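PDB 4WV3: anthranilate-CoA ligase from Stigmatella aurantiaca, which belongs to the ANL superfamily, with an AMP-binding enzyme domain followed by a smaller C-terminal domain. Local coordinates for residues 331-336 with 404-409. Numbering follows the deposited sequence.
With 3UK (5'-O-[(S)-[(2-aminobenzoyl)oxy](hydroxy)phosphoryl]adenosine), chain C.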
loop_
_atom_site.group_PDB
_atom_site.type_symbol
_atom_site.label_atom_id
_atom_site.label_comp_id
_atom_site.label_asym_id
_atom_site.label_seq_id
_atom_site.Cartn_x
_atom_site.Cartn_y
_atom_site.Cartn_z
ATOM N N PRO A 331 12.504 -8.138 -13.096
ATOM C CA PRO A 331 13.881 -7.689 -13.331
ATOM C C PRO A 331 14.343 -7.929 -14.768
ATOM O O PRO A 331 15.093 -7.119 -15.313
ATOM C CB PRO A 331 14.690 -8.551 -12.361
ATOM C CG PRO A 331 13.756 -8.786 -11.230
ATOM C CD PRO A 331 12.391 -8.922 -11.852
ATOM N N GLY A 332 13.884 -9.017 -15.375
ATOM C CA GLY A 332 14.248 -9.331 -16.745
ATOM C C GLY A 332 13.274 -8.800 -17.782
ATOM O O GLY A 332 13.593 -8.746 -18.968
ATOM N N ASP A 333 12.083 -8.406 -17.340
ATOM C CA ASP A 333 11.055 -7.937 -18.263
ATOM C C ASP A 333 10.319 -6.713 -17.723
ATOM O O ASP A 333 9.463 -6.828 -16.844
ATOM C CB ASP A 333 10.063 -9.062 -18.573
ATOM C CG ASP A 333 9.100 -8.704 -19.688
ATOM O OD1 ASP A 333 9.397 -7.763 -20.454
ATOM O OD2 ASP A 333 8.048 -9.368 -19.805
ATOM N N ILE A 334 10.659 -5.543 -18.256
ATOM C CA ILE A 334 10.041 -4.292 -17.834
ATOM C C ILE A 334 9.527 -3.485 -19.018
ATOM O O ILE A 334 10.268 -3.214 -19.962
ATOM C CB ILE A 334 11.034 -3.401 -17.055
ATOM C CG1 ILE A 334 11.495 -4.095 -15.774
ATOM C CG2 ILE A 334 10.404 -2.054 -16.727
ATOM C CD1 ILE A 334 12.449 -3.271 -14.950
ATOM N N ARG A 335 8.255 -3.106 -18.966
ATOM C CA ARG A 335 7.718 -2.127 -19.901
ATOM C C ARG A 335 7.266 -0.892 -19.130
ATOM O O ARG A 335 6.228 -0.917 -18.465
ATOM C CB ARG A 335 6.567 -2.710 -20.722
ATOM C CG ARG A 335 5.880 -1.691 -21.621
ATOM C CD ARG A 335 5.262 -2.350 -22.841
ATOM N NE ARG A 335 6.277 -2.961 -23.696
ATOM C CZ ARG A 335 6.030 -3.497 -24.886
ATOM N NH1 ARG A 335 4.796 -3.497 -25.372
ATOM N NH2 ARG A 335 7.016 -4.030 -25.594
ATOM N N PRO A 336 8.060 0.188 -19.205
ATOM C CA PRO A 336 7.827 1.435 -18.466
ATOM C C PRO A 336 6.431 2.010 -18.692
ATOM O O PRO A 336 6.037 2.257 -19.832
ATOM C CB PRO A 336 8.888 2.379 -19.040
ATOM C CG PRO A 336 9.981 1.474 -19.499
ATOM C CD PRO A 336 9.286 0.250 -20.020
ATOM N N ASP A 404 1.732 -6.849 -27.218
ATOM C CA ASP A 404 2.821 -7.684 -26.727
ATOM C C ASP A 404 2.451 -8.368 -25.413
ATOM O O ASP A 404 3.249 -9.112 -24.844
ATOM C CB ASP A 404 4.095 -6.856 -26.552
ATOM C CG ASP A 404 4.646 -6.348 -27.872
ATOM O OD1 ASP A 404 4.548 -7.079 -28.880
ATOM O OD2 ASP A 404 5.177 -5.218 -27.902
ATOM N N GLY A 405 1.240 -8.106 -24.931
ATOM C CA GLY A 405 0.734 -8.768 -23.741
ATOM C C GLY A 405 0.938 -8.009 -22.443
ATOM O O GLY A 405 0.863 -8.591 -21.362
ATOM N N TYR A 406 1.189 -6.706 -22.540
ATOM C CA TYR A 406 1.418 -5.889 -21.352
ATOM C C TYR A 406 0.151 -5.183 -20.877
ATOM O O TYR A 406 -0.617 -4.650 -21.680
ATOM C CB TYR A 406 2.535 -4.873 -21.604
ATOM C CG TYR A 406 3.897 -5.501 -21.782
ATOM C CD1 TYR A 406 4.362 -5.852 -23.042
ATOM C CD2 TYR A 406 4.717 -5.749 -20.689
ATOM C CE1 TYR A 406 5.608 -6.428 -23.209
ATOM C CE2 TYR A 406 5.964 -6.325 -20.845
ATOM C CZ TYR A 406 6.404 -6.662 -22.108
ATOM O OH TYR A 406 7.645 -7.235 -22.271
ATOM N N TYR A 407 -0.055 -5.180 -19.563
ATOM C CA TYR A 407 -1.244 -4.583 -18.962
ATOM C C TYR A 407 -1.042 -3.110 -18.622
ATOM O O TYR A 407 -0.099 -2.748 -17.919
ATOM C CB TYR A 407 -1.643 -5.354 -17.703
ATOM C CG TYR A 407 -2.381 -6.642 -17.982
ATOM C CD1 TYR A 407 -1.723 -7.743 -18.515
ATOM C CD2 TYR A 407 -3.737 -6.759 -17.705
ATOM C CE1 TYR A 407 -2.397 -8.922 -18.769
ATOM C CE2 TYR A 407 -4.419 -7.934 -17.956
ATOM C CZ TYR A 407 -3.744 -9.012 -18.487
ATOM O OH TYR A 407 -4.420 -10.184 -18.738
ATOM N N TRP A 408 -1.939 -2.265 -19.122
ATOM C CA TRP A 408 -1.873 -0.833 -18.854
ATOM C C TRP A 408 -3.086 -0.356 -18.067
ATOM O O TRP A 408 -4.229 -0.621 -18.442
ATOM C CB TRP A 408 -1.751 -0.046 -20.158
ATOM C CG TRP A 408 -0.436 -0.227 -20.844
ATOM C CD1 TRP A 408 -0.027 -1.316 -21.553
ATOM C CD2 TRP A 408 0.645 0.712 -20.889
ATOM N NE1 TRP A 408 1.243 -1.117 -22.035
ATOM C CE2 TRP A 408 1.679 0.121 -21.643
ATOM C CE3 TRP A 408 0.840 1.994 -20.366
ATOM C CZ2 TRP A 408 2.888 0.768 -21.886
ATOM C CZ3 TRP A 408 2.043 2.634 -20.607
ATOM C CH2 TRP A 408 3.052 2.020 -21.361
ATOM N N HIS A 409 -2.828 0.350 -16.972
ATOM C CA HIS A 409 -3.888 0.846 -16.106
ATOM C C HIS A 409 -4.570 2.061 -16.720
ATOM O O HIS A 409 -3.957 3.118 -16.863
ATOM C CB HIS A 409 -3.317 1.215 -14.738
ATOM C CG HIS A 409 -4.360 1.513 -13.706
ATOM N ND1 HIS A 409 -4.201 2.489 -12.747
ATOM C CD2 HIS A 409 -5.573 0.955 -13.478
ATOM C CE1 HIS A 409 -5.271 2.522 -11.973
ATOM N NE2 HIS A 409 -6.118 1.601 -12.395
HETATM C C10 3UK C . -4.548 0.893 -7.327
HETATM C C15 3UK C . -2.536 0.580 -8.765
HETATM C C17 3UK C . -1.968 1.088 -10.998
HETATM C C21 3UK C . -5.539 -0.009 -8.010
HETATM C C26 3UK C . -1.545 -2.194 -2.962
HETATM C C28 3UK C . 0.488 -2.992 -3.991
HETATM O O01 3UK C . -2.579 -0.019 -3.142
HETATM C C02 3UK C . -2.756 -1.192 -2.899
HETATM O O03 3UK C . -3.929 -1.603 -2.207
HETATM P P04 3UK C . -5.142 -0.600 -1.976
HETATM O O05 3UK C . -6.249 -1.336 -1.157
HETATM O O06 3UK C . -5.792 -0.109 -3.359
HETATM C C07 3UK C . -5.661 -0.924 -4.535
HETATM C C08 3UK C . -5.930 -0.061 -5.734
HETATM O O09 3UK C . -4.830 0.854 -5.934
HETATM N N11 3UK C . -3.213 0.448 -7.566
HETATM C C12 3UK C . -2.399 -0.163 -6.654
HETATM N N13 3UK C . -1.206 -0.426 -7.257
HETATM C C14 3UK C . -1.265 0.024 -8.566
HETATM N N16 3UK C . -2.862 1.101 -9.976
HETATM N N18 3UK C . -0.750 0.578 -10.874
HETATM C C19 3UK C . -0.351 0.045 -9.709
HETATM N N20 3UK C . 0.956 -0.499 -9.585
HETATM O O22 3UK C . -6.612 0.760 -8.518
HETATM C C23 3UK C . -6.012 -0.888 -6.952
HETATM O O24 3UK C . -7.377 -1.272 -7.206
HETATM O O25 3UK C . -4.666 0.597 -1.172
HETATM C C27 3UK C . -0.595 -2.080 -3.947
HETATM C C29 3UK C . 0.594 -4.037 -3.012
HETATM C C30 3UK C . -0.358 -4.154 -2.028
HETATM C C31 3UK C . -1.440 -3.240 -1.980
HETATM N N32 3UK C . -2.453 -3.364 -0.933
#
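Arg335 lies across the ring of Tyr406 and reaches past it to Asp404. Its CD sits over the face of the phenol ring, 3.8 Å from the centroid of the Tyr406 ring, a CH-pi contact. The chain then bends at chi3 to lay the guanidinium over the same ring, the two planes 24° apart. The closest approach in this overlap is Arg335 NH1 to Tyr406 CD1, 3.3 Å. From there the guanidinium grips Asp404 end-on, both terminal nitrogens going to one oxygen: NH1 of Arg335 is 3.1 Å from OD2 of Asp404, and NH2 of Arg335 is 3.2 Å from that same OD2. The oxygen stays near the guanidinium plane, while the carboxylate is turned 72° from it. Arg335 NH1 also forms a salt bridge with Asp402, whose OD2 accepts from Trp408 NE1 as well.

At the far end of the tyrosine ring, Tyr406 OH donates to Asp333 OD1 over 2.6 Å, and OD1 accepts with its syn lone pair. With CG anti to the backbone N (chi1 -171°), Asp333 brings its carboxylate in at the ring edge. Lys341 bridges to the other oxygen, OD2, and makes a cation-pi contact with Tyr406, so its charge would probably favour an ionised Asp333. Beyond Arg335, the six-membered part of the Trp408 indole reaches the loop obliquely: its CH2 lies 3.4 Å from Pro336 O, and its CZ2 is 3.9 Å from Arg335 CG.

Strand 407-412 then carries His409 to the ligand, one imidazole face turned to the adenine and His409 ND1 3.2 Å from 3UK C17; Asp397 bonds to His409 NE2. The contact thus joins the loop between strands 325-328 and 341-342 to strand 407-412, which pairs antiparallel with strand 392-401, beside the nucleotide pocket of an AMP-binding ANL fold.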